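Local coordinates for glycosyl hydrolases family 2, sugar binding domain protein (Bacteroides uniformis str. 3978 T3 ii, PDB 6D1P) that acts as a beta-glucuronidase of a human gut bacterium, probably hydrolysing the O-glycosidic bonds of glucuronides, at residues S517-H522 and W548-I553; R521-N526 and I534-I539; I553-D558 and E642-S647. One frame throughout, in Å; residues are numbered along the deposited sequence.

Contact 1. Residues S517-H522 and W548-I553; sequences SHAGRH and WSESYI
Glu550 reaches from the first turn of helix 550-564 into the type II beta turn His518 to Arg521, fastening a helix start to a long loop of the TIM barrel domain. CG stands anti to the carbonyl carbon of Glu550 (chi1 -66°), and the extended chain runs past the carbonyl oxygens of Arg521 and His518 to Gly520 in the turn. There Gly520 N donates to Glu550 OE2 over 2.7 Å, almost straight (177° at the hydrogen), meeting the oxygen on its anti side and slightly out of the carboxylate plane. The His522 ring lies alongside, pointing the same way, its plane 29° from the carboxylate; its nitrogens are bonded to Tyr626 and Ser629. The other carboxylate oxygen is tied to Ser517 through a bridging water, which donates to Glu550 OE1 at 2.9 Å and to Ser517 OG at 3.0 Å. Ser517 CB meanwhile packs against Ile553 CG2 at 3.7 Å, one helical turn further on. Trp548 contributes mainly backbone: its O accepts His518 N at 2.8 Å and also a CA-H...O contact from Ser517 CA at 3.2 Å. Its CB sits at the edge of the Arg521 guanidinium, one face of which is covered by His518 CD2; Arg521 NH2 is bonded to Ala777 O. The loop also receives the helix start, for Glu550 N donates to Arg521 O at 2.8 Å. One residue earlier, Ser549 is the N-cap, its OG accepting from Tyr552 N at 3.0 Å.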
loop_
_atom_site.group_PDB
_atom_site.type_symbol
_atom_site.label_atom_id
_atom_site.label_comp_id
_atom_site.label_asym_id
_atom_site.label_seq_id
_atom_site.Cartn_x
_atom_site.Cartn_y
_atom_site.Cartn_z
ATOM N N SER A 517 20.766 -11.660 -19.131
ATOM C CA SER A 517 20.449 -11.397 -20.522
ATOM C C SER A 517 18.987 -10.979 -20.624
ATOM O O SER A 517 18.101 -11.640 -20.083
ATOM C CB SER A 517 20.744 -12.611 -21.422
ATOM O OG SER A 517 20.026 -13.759 -21.030
ATOM N N HIS A 518 18.768 -9.872 -21.303
ATOM C CA HIS A 518 17.456 -9.337 -21.636
ATOM C C HIS A 518 16.888 -10.218 -22.736
ATOM O O HIS A 518 17.338 -10.147 -23.883
ATOM C CB HIS A 518 17.629 -7.895 -22.098
ATOM C CG HIS A 518 16.376 -7.084 -22.145
ATOM N ND1 HIS A 518 15.354 -7.225 -21.232
ATOM C CD2 HIS A 518 16.024 -6.048 -22.948
ATOM C CE1 HIS A 518 14.409 -6.339 -21.497
ATOM N NE2 HIS A 518 14.792 -5.613 -22.533
ATOM N N ALA A 519 15.941 -11.088 -22.383
ATOM C CA ALA A 519 15.320 -11.957 -23.373
ATOM C C ALA A 519 14.919 -11.164 -24.613
ATOM O O ALA A 519 14.311 -10.084 -24.518
ATOM C CB ALA A 519 14.101 -12.656 -22.771
ATOM N N GLY A 520 15.338 -11.675 -25.774
ATOM C CA GLY A 520 15.030 -11.085 -27.065
ATOM C C GLY A 520 15.959 -9.985 -27.530
ATOM O O GLY A 520 15.736 -9.432 -28.613
ATOM N N ARG A 521 16.977 -9.625 -26.750
ATOM C CA ARG A 521 18.012 -8.703 -27.215
ATOM C C ARG A 521 19.203 -9.511 -27.744
ATOM O O ARG A 521 19.632 -10.470 -27.097
ATOM C CB ARG A 521 18.444 -7.766 -26.087
ATOM C CG ARG A 521 19.636 -6.896 -26.424
ATOM C CD ARG A 521 20.045 -6.080 -25.210
ATOM N NE ARG A 521 19.107 -4.985 -24.974
ATOM C CZ ARG A 521 19.030 -4.304 -23.829
ATOM N NH1 ARG A 521 19.830 -4.615 -22.809
ATOM N NH2 ARG A 521 18.142 -3.317 -23.691
ATOM N N HIS A 522 19.723 -9.128 -28.920
ATOM C CA HIS A 522 20.864 -9.806 -29.536
ATOM C C HIS A 522 21.845 -8.766 -30.071
ATOM O O HIS A 522 21.616 -7.555 -29.985
ATOM C CB HIS A 522 20.413 -10.766 -30.647
ATOM C CG HIS A 522 19.296 -11.662 -30.232
ATOM N ND1 HIS A 522 19.507 -12.868 -29.599
ATOM C CD2 HIS A 522 17.951 -11.500 -30.300
ATOM C CE1 HIS A 522 18.340 -13.424 -29.322
ATOM N NE2 HIS A 522 17.380 -12.617 -29.741
ATOM N N TRP A 548 24.114 -6.738 -22.122
ATOM C CA TRP A 548 23.109 -7.636 -21.557
ATOM C C TRP A 548 22.324 -8.402 -22.634
ATOM O O TRP A 548 21.212 -8.888 -22.378
ATOM C CB TRP A 548 22.161 -6.874 -20.608
ATOM C CG TRP A 548 22.837 -6.443 -19.286
ATOM C CD1 TRP A 548 24.125 -5.998 -19.123
ATOM C CD2 TRP A 548 22.262 -6.469 -17.971
ATOM N NE1 TRP A 548 24.381 -5.737 -17.794
ATOM C CE2 TRP A 548 23.257 -6.023 -17.066
ATOM C CE3 TRP A 548 20.998 -6.812 -17.473
ATOM C CZ2 TRP A 548 23.023 -5.906 -15.696
ATOM C CZ3 TRP A 548 20.768 -6.714 -16.117
ATOM C CH2 TRP A 548 21.777 -6.255 -15.237
ATOM N N SER A 549 22.899 -8.557 -23.825
ATOM C CA SER A 549 22.273 -9.324 -24.896
ATOM C C SER A 549 22.339 -10.830 -24.616
ATOM O O SER A 549 23.167 -11.323 -23.844
ATOM C CB SER A 549 22.969 -9.043 -26.219
ATOM O OG SER A 549 24.254 -9.658 -26.183
ATOM N N GLU A 550 21.435 -11.563 -25.262
ATOM C CA GLU A 550 21.553 -13.015 -25.264
ATOM C C GLU A 550 22.799 -13.461 -26.006
ATOM O O GLU A 550 23.381 -14.496 -25.666
ATOM C CB GLU A 550 20.308 -13.655 -25.876
ATOM C CG GLU A 550 19.036 -13.419 -25.034
ATOM C CD GLU A 550 17.903 -14.394 -25.356
ATOM O OE1 GLU A 550 18.066 -15.632 -25.174
ATOM O OE2 GLU A 550 16.833 -13.901 -25.797
ATOM N N SER A 551 23.225 -12.681 -27.003
ATOM C CA SER A 551 24.391 -13.044 -27.799
ATOM C C SER A 551 25.620 -13.186 -26.925
ATOM O O SER A 551 26.409 -14.132 -27.085
ATOM C CB SER A 551 24.629 -11.994 -28.876
ATOM O OG SER A 551 23.499 -11.905 -29.721
ATOM N N TYR A 552 25.792 -12.256 -25.979
ATOM C CA TYR A 552 26.941 -12.341 -25.107
ATOM C C TYR A 552 26.825 -13.544 -24.184
ATOM O O TYR A 552 27.751 -14.363 -24.093
ATOM C CB TYR A 552 27.119 -11.055 -24.307
ATOM C CG TYR A 552 28.240 -11.218 -23.326
ATOM C CD1 TYR A 552 29.573 -11.222 -23.750
ATOM C CD2 TYR A 552 27.977 -11.442 -21.980
ATOM C CE1 TYR A 552 30.621 -11.407 -22.835
ATOM C CE2 TYR A 552 29.014 -11.630 -21.067
ATOM C CZ TYR A 552 30.331 -11.605 -21.498
ATOM O OH TYR A 552 31.340 -11.796 -20.581
ATOM N N ILE A 553 25.683 -13.695 -23.516
ATOM C CA ILE A 553 25.632 -14.706 -22.469
ATOM C C ILE A 553 25.712 -16.107 -23.056
ATOM O O ILE A 553 26.173 -17.038 -22.389
ATOM C CB ILE A 553 24.385 -14.531 -21.586
ATOM C CG1 ILE A 553 24.688 -15.041 -20.171
ATOM C CG2 ILE A 553 23.183 -15.267 -22.168
ATOM C CD1 ILE A 553 25.696 -14.190 -19.420
HETATM O O HOH W 1 19.816 -16.116 -22.912
#

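Contact 2. Residues R521-N526 and I534-I539; sequences RHMEVN and IDNFDI
Asp535 meets Val525 and Asn526 at the start of a type I beta turn running to Asp538. Its CB lies 3.3 Å from Asn526 O, and its side chain crosses that of Val525 at about a right angle, OD1 being also salt-bridged to Lys527. Asp535 OD2 turns back to accept from Phe537 N at 2.9 Å, an Asx turn that stiffens the corner. Asn536 then carries all three hydrogen bonds between the arms. Its backbone N donates to Asn526 O at 3.0 Å. With CG set between the backbone N and the carbonyl carbon (chi1 58°), the amide swings over to the other arm: Asn536 OD1 takes Asn526 N at 2.8 Å, the donor standing well above the carbonyl plane (55° out of it), while Asn536 ND2 gives a longer bond to Glu524 O at 3.2 Å, its donor tilted far less from the carbonyl plane. With an alanine at this position, Asn526 N and Glu524 O would probably both be left without these partners, and one backbone bond alone would join the arms. Phe537 follows, the outer end of its ring set against Met523 and Val525. Met523 O approaches the ring edge, 3.2 Å from Phe537 CZ, while Phe537 CE2 packs on Val525 CB at 3.8 Å; ND2 of the preceding Asn536 lies over one face, toward the rim. The loop lies against helix 550-564, where Phe537 touches Ser551 and Arg555 and Val525 touches Arg555, while Glu524 extends to Arg633 in strand 632-634.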
loop_
_atom_site.group_PDB
_atom_site.type_symbol
_atom_site.label_atom_id
_atom_site.label_comp_id
_atom_site.label_asym_id
_atom_site.label_seq_id
_atom_site.Cartn_x
_atom_site.Cartn_y
_atom_site.Cartn_z
ATOM N N ARG A 521 16.977 -9.625 -26.750
ATOM C CA ARG A 521 18.012 -8.703 -27.215
ATOM C C ARG A 521 19.203 -9.511 -27.744
ATOM O O ARG A 521 19.632 -10.470 -27.097
ATOM C CB ARG A 521 18.444 -7.766 -26.087
ATOM C CG ARG A 521 19.636 -6.896 -26.424
ATOM C CD ARG A 521 20.045 -6.080 -25.210
ATOM N NE ARG A 521 19.107 -4.985 -24.974
ATOM C CZ ARG A 521 19.030 -4.304 -23.829
ATOM N NH1 ARG A 521 19.830 -4.615 -22.809
ATOM N NH2 ARG A 521 18.142 -3.317 -23.691
ATOM N N HIS A 522 19.723 -9.128 -28.920
ATOM C CA HIS A 522 20.864 -9.806 -29.536
ATOM C C HIS A 522 21.845 -8.766 -30.071
ATOM O O HIS A 522 21.616 -7.555 -29.985
ATOM C CB HIS A 522 20.413 -10.766 -30.647
ATOM C CG HIS A 522 19.296 -11.662 -30.232
ATOM N ND1 HIS A 522 19.507 -12.868 -29.599
ATOM C CD2 HIS A 522 17.951 -11.500 -30.300
ATOM C CE1 HIS A 522 18.340 -13.424 -29.322
ATOM N NE2 HIS A 522 17.380 -12.617 -29.741
ATOM N N MET A 523 22.947 -9.252 -30.642
ATOM C CA MET A 523 24.003 -8.367 -31.119
ATOM C C MET A 523 24.888 -9.115 -32.113
ATOM O O MET A 523 25.340 -10.230 -31.824
ATOM C CB MET A 523 24.824 -7.842 -29.934
ATOM C CG MET A 523 26.061 -7.056 -30.315
ATOM S SD MET A 523 25.726 -5.689 -31.431
ATOM C CE MET A 523 24.445 -4.788 -30.553
ATOM N N GLU A 524 25.117 -8.509 -33.284
ATOM C CA GLU A 524 25.990 -9.111 -34.289
ATOM C C GLU A 524 27.433 -9.123 -33.799
ATOM O O GLU A 524 27.901 -8.157 -33.182
ATOM C CB GLU A 524 25.916 -8.341 -35.610
ATOM C CG GLU A 524 24.589 -8.436 -36.361
ATOM C CD GLU A 524 24.355 -9.792 -37.015
ATOM O OE1 GLU A 524 25.284 -10.640 -37.050
ATOM O OE2 GLU A 524 23.217 -10.017 -37.483
ATOM N N VAL A 525 28.139 -10.225 -34.082
ATOM C CA VAL A 525 29.561 -10.307 -33.770
ATOM C C VAL A 525 30.335 -9.357 -34.677
ATOM O O VAL A 525 29.962 -9.124 -35.833
ATOM C CB VAL A 525 30.076 -11.753 -33.907
ATOM C CG1 VAL A 525 29.904 -12.261 -35.333
ATOM C CG2 VAL A 525 31.537 -11.836 -33.483
ATOM N N ASN A 526 31.423 -8.800 -34.143
ATOM C CA ASN A 526 32.216 -7.781 -34.826
ATOM C C ASN A 526 33.676 -7.946 -34.411
ATOM O O ASN A 526 33.982 -7.901 -33.216
ATOM C CB ASN A 526 31.690 -6.391 -34.466
ATOM C CG ASN A 526 32.411 -5.289 -35.199
ATOM O OD1 ASN A 526 33.159 -5.547 -36.145
ATOM N ND2 ASN A 526 32.187 -4.048 -34.773
ATOM N N ILE A 534 39.495 -10.297 -28.880
ATOM C CA ILE A 534 39.168 -11.175 -30.002
ATOM C C ILE A 534 38.025 -10.591 -30.830
ATOM O O ILE A 534 38.147 -10.414 -32.047
ATOM C CB ILE A 534 38.845 -12.591 -29.500
ATOM C CG1 ILE A 534 40.068 -13.176 -28.784
ATOM C CG2 ILE A 534 38.405 -13.479 -30.672
ATOM C CD1 ILE A 534 39.989 -14.669 -28.525
ATOM N N ASP A 535 36.897 -10.293 -30.187
ATOM C CA ASP A 535 35.779 -9.617 -30.837
ATOM C C ASP A 535 35.033 -8.805 -29.782
ATOM O O ASP A 535 35.451 -8.734 -28.624
ATOM C CB ASP A 535 34.862 -10.613 -31.560
ATOM C CG ASP A 535 34.351 -11.712 -30.659
ATOM O OD1 ASP A 535 34.175 -12.848 -31.133
ATOM O OD2 ASP A 535 34.114 -11.454 -29.472
ATOM N N ASN A 536 33.917 -8.185 -30.191
ATOM C CA ASN A 536 33.147 -7.313 -29.301
ATOM C C ASN A 536 32.541 -8.056 -28.120
ATOM O O ASN A 536 32.060 -7.407 -27.186
ATOM C CB ASN A 536 32.035 -6.595 -30.081
ATOM C CG ASN A 536 31.072 -7.565 -30.772
ATOM O OD1 ASN A 536 31.482 -8.585 -31.318
ATOM N ND2 ASN A 536 29.785 -7.246 -30.740
ATOM N N PHE A 537 32.549 -9.383 -28.138
ATOM C CA PHE A 537 32.081 -10.193 -27.023
ATOM C C PHE A 537 33.198 -10.616 -26.093
ATOM O O PHE A 537 32.916 -11.121 -25.006
ATOM C CB PHE A 537 31.361 -11.441 -27.539
ATOM C CG PHE A 537 30.112 -11.129 -28.318
ATOM C CD1 PHE A 537 29.133 -10.295 -27.779
ATOM C CD2 PHE A 537 29.928 -11.638 -29.594
ATOM C CE1 PHE A 537 27.979 -9.981 -28.494
ATOM C CE2 PHE A 537 28.775 -11.342 -30.310
ATOM C CZ PHE A 537 27.798 -10.503 -29.757
ATOM N N ASP A 538 34.446 -10.426 -26.488
ATOM C CA ASP A 538 35.585 -10.730 -25.631
ATOM C C ASP A 538 35.864 -9.503 -24.773
ATOM O O ASP A 538 36.653 -8.628 -25.137
ATOM C CB ASP A 538 36.788 -11.109 -26.476
ATOM C CG ASP A 538 37.930 -11.611 -25.648
ATOM O OD1 ASP A 538 37.698 -12.012 -24.485
ATOM O OD2 ASP A 538 39.063 -11.594 -26.169
ATOM N N ILE A 539 35.196 -9.420 -23.622
ATOM C CA ILE A 539 35.279 -8.234 -22.779
ATOM C C ILE A 539 35.407 -8.633 -21.315
ATOM O O ILE A 539 35.233 -9.794 -20.930
ATOM C CB ILE A 539 34.074 -7.298 -22.966
ATOM C CG1 ILE A 539 32.775 -8.024 -22.590
ATOM C CG2 ILE A 539 34.037 -6.764 -24.378
ATOM C CD1 ILE A 539 31.525 -7.126 -22.580
#

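Contact 3. Residues I553-D558 and E642-S647; sequences IIRLFD and EILVYS
Helix 553-558 and strand 642-647 pass with axes 11.9 Å apart at closest and 47° between their N-to-C directions, and since their nearest CA atoms, of Asp558 and Tyr646, are still 9.4 Å apart, side chains do all the touching. From the strand these are the alternate residues Glu642, Leu644 and Tyr646, which share the face turned to the helix. Arg555 and Glu642 come from opposite directions, and their charged ends form a salt bridge, Arg555 NH2 to Glu642 OE1 at 2.9 Å, at the edge of the guanidinium; as a hydrogen bond it is bent and weak. A water supplements it, accepting from Arg555 NH2 at 3.0 Å and donating to Glu642 OE2 at 2.8 Å. Leu644 crosses Arg555 at about a right angle and lays CD1 over one guanidinium face, 4.1 Å from Arg555 NH1, which is itself bonded to Ser551 O. The second polar link is shorter-armed. CG of Asp558 is anti to its backbone N (chi1 -168°), bringing the carboxylate to the Tyr646 ring edge, the two planes 75° apart, and Tyr646 OH donates to Asp558 OD1 at 2.9 Å from above the carboxylate plane. That buried oxygen also accepts from Ala673 N, and OD2 pairs with Tyr616, so several bonds fix the carboxylate. One turn back, Ile554 CG2 presses obliquely on the phenol, 3.3 Å from Tyr646 OH. Tyr646 also touches Val612 and Ser615 of helix 609-617. This is a helix-on-sheet interface between two domains: the TIM barrel domain meets the middle strand, within the DUF4982 family region, of a three-stranded antiparallel sheet, and the E-set clan of that family comprises immunoglobulin-like beta folds.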
loop_
_atom_site.group_PDB
_atom_site.type_symbol
_atom_site.label_atom_id
_atom_site.label_comp_id
_atom_site.label_asym_id
_atom_site.label_seq_id
_atom_site.Cartn_x
_atom_site.Cartn_y
_atom_site.Cartn_z
ATOM N N ILE A 553 25.683 -13.695 -23.516
ATOM C CA ILE A 553 25.632 -14.706 -22.469
ATOM C C ILE A 553 25.712 -16.107 -23.056
ATOM O O ILE A 553 26.173 -17.038 -22.389
ATOM C CB ILE A 553 24.385 -14.531 -21.586
ATOM C CG1 ILE A 553 24.688 -15.041 -20.171
ATOM C CG2 ILE A 553 23.183 -15.267 -22.168
ATOM C CD1 ILE A 553 25.696 -14.190 -19.420
ATOM N N ILE A 554 25.267 -16.286 -24.299
ATOM C CA ILE A 554 25.318 -17.603 -24.926
ATOM C C ILE A 554 26.768 -18.054 -25.086
ATOM O O ILE A 554 27.130 -19.190 -24.757
ATOM C CB ILE A 554 24.561 -17.551 -26.267
ATOM C CG1 ILE A 554 23.065 -17.774 -26.004
ATOM C CG2 ILE A 554 25.132 -18.535 -27.281
ATOM C CD1 ILE A 554 22.177 -17.223 -27.069
ATOM N N ARG A 555 27.622 -17.142 -25.547
ATOM C CA ARG A 555 29.045 -17.403 -25.629
ATOM C C ARG A 555 29.646 -17.667 -24.256
ATOM O O ARG A 555 30.521 -18.531 -24.113
ATOM C CB ARG A 555 29.733 -16.221 -26.300
ATOM C CG ARG A 555 29.430 -16.114 -27.793
ATOM C CD ARG A 555 29.901 -14.789 -28.334
ATOM N NE ARG A 555 29.931 -14.770 -29.789
ATOM C CZ ARG A 555 28.847 -14.715 -30.562
ATOM N NH1 ARG A 555 27.631 -14.685 -30.021
ATOM N NH2 ARG A 555 28.978 -14.691 -31.880
ATOM N N LEU A 556 29.197 -16.928 -23.232
ATOM C CA LEU A 556 29.752 -17.119 -21.893
ATOM C C LEU A 556 29.385 -18.485 -21.349
ATOM O O LEU A 556 30.236 -19.174 -20.769
ATOM C CB LEU A 556 29.277 -16.015 -20.936
ATOM C CG LEU A 556 29.788 -15.995 -19.475
ATOM C CD1 LEU A 556 29.675 -14.583 -18.890
ATOM C CD2 LEU A 556 29.046 -16.981 -18.557
ATOM N N PHE A 557 28.120 -18.892 -21.517
ATOM C CA PHE A 557 27.717 -20.225 -21.084
ATOM C C PHE A 557 28.466 -21.294 -21.875
ATOM O O PHE A 557 28.956 -22.279 -21.310
ATOM C CB PHE A 557 26.209 -20.417 -21.267
ATOM C CG PHE A 557 25.347 -19.596 -20.340
ATOM C CD1 PHE A 557 25.641 -19.491 -18.992
ATOM C CD2 PHE A 557 24.208 -18.957 -20.833
ATOM C CE1 PHE A 557 24.823 -18.745 -18.134
ATOM C CE2 PHE A 557 23.382 -18.217 -20.006
ATOM C CZ PHE A 557 23.685 -18.100 -18.648
ATOM N N ASP A 558 28.542 -21.111 -23.195
ATOM C CA ASP A 558 29.230 -22.041 -24.086
ATOM C C ASP A 558 30.659 -22.281 -23.609
ATOM O O ASP A 558 31.053 -23.415 -23.314
ATOM C CB ASP A 558 29.202 -21.459 -25.509
ATOM C CG ASP A 558 29.624 -22.455 -26.578
ATOM O OD1 ASP A 558 29.459 -22.117 -27.762
ATOM O OD2 ASP A 558 30.108 -23.558 -26.261
ATOM N N GLU A 642 27.449 -14.991 -39.494
ATOM C CA GLU A 642 27.604 -16.171 -38.661
ATOM C C GLU A 642 26.257 -16.692 -38.171
ATOM O O GLU A 642 25.360 -15.917 -37.813
ATOM C CB GLU A 642 28.505 -15.840 -37.473
ATOM C CG GLU A 642 28.620 -16.913 -36.412
ATOM C CD GLU A 642 28.905 -16.303 -35.047
ATOM O OE1 GLU A 642 27.963 -15.703 -34.449
ATOM O OE2 GLU A 642 30.073 -16.387 -34.599
ATOM N N ILE A 643 26.124 -18.021 -38.170
ATOM C CA ILE A 643 24.974 -18.737 -37.628
ATOM C C ILE A 643 25.512 -19.819 -36.702
ATOM O O ILE A 643 26.346 -20.633 -37.114
ATOM C CB ILE A 643 24.101 -19.363 -38.740
ATOM C CG1 ILE A 643 23.377 -18.305 -39.552
ATOM C CG2 ILE A 643 23.076 -20.340 -38.174
ATOM C CD1 ILE A 643 24.165 -17.794 -40.731
ATOM N N LEU A 644 25.053 -19.825 -35.455
ATOM C CA LEU A 644 25.451 -20.845 -34.492
ATOM C C LEU A 644 24.294 -21.802 -34.253
ATOM O O LEU A 644 23.129 -21.407 -34.259
ATOM C CB LEU A 644 25.879 -20.224 -33.156
ATOM C CG LEU A 644 26.803 -19.006 -33.205
ATOM C CD1 LEU A 644 26.879 -18.286 -31.824
ATOM C CD2 LEU A 644 28.184 -19.381 -33.719
ATOM N N VAL A 645 24.610 -23.063 -34.022
ATOM C CA VAL A 645 23.585 -24.055 -33.744
ATOM C C VAL A 645 23.962 -24.785 -32.472
ATOM O O VAL A 645 25.126 -25.154 -32.279
ATOM C CB VAL A 645 23.412 -25.047 -34.907
ATOM C CG1 VAL A 645 22.399 -26.092 -34.529
ATOM C CG2 VAL A 645 22.966 -24.314 -36.163
ATOM N N TYR A 646 22.990 -24.997 -31.605
ATOM C CA TYR A 646 23.247 -25.691 -30.353
ATOM C C TYR A 646 22.523 -27.028 -30.425
ATOM O O TYR A 646 21.294 -27.100 -30.321
ATOM C CB TYR A 646 22.870 -24.817 -29.144
ATOM C CG TYR A 646 23.933 -23.748 -28.979
ATOM C CD1 TYR A 646 25.085 -23.992 -28.212
ATOM C CD2 TYR A 646 23.850 -22.539 -29.674
ATOM C CE1 TYR A 646 26.094 -23.038 -28.103
ATOM C CE2 TYR A 646 24.854 -21.587 -29.577
ATOM C CZ TYR A 646 25.979 -21.852 -28.794
ATOM O OH TYR A 646 26.972 -20.913 -28.703
ATOM N N SER A 647 23.303 -28.086 -30.638
ATOM C CA SER A 647 22.779 -29.434 -30.735
ATOM C C SER A 647 23.730 -30.389 -30.028
ATOM O O SER A 647 24.940 -30.156 -29.984
ATOM C CB SER A 647 22.593 -29.830 -32.213
ATOM O OG SER A 647 22.389 -31.227 -32.350
HETATM O O HOH W 2 31.623 -15.929 -32.347
#

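Following the chain, residues 517-522 leave the barrel core in a long loop, and the overlapping residues 521-526 meet 534-539 in contact 2, a shorter loop that starts from the same stretch as contact 1 and closes before the chain reaches helix 550-564, where contact 1 closes. The two share Arg521 and His522 and are joined directly by a probable hydrogen bond from Met523 N to Ser551 OG. Contact 3 opens further along the same helix, sharing Ile553 with contact 1, and closes a much longer loop on strand 641-647. Contacts 2 and 3 meet at Arg555, so the helix joins the barrel's loop to the DUF4982 region.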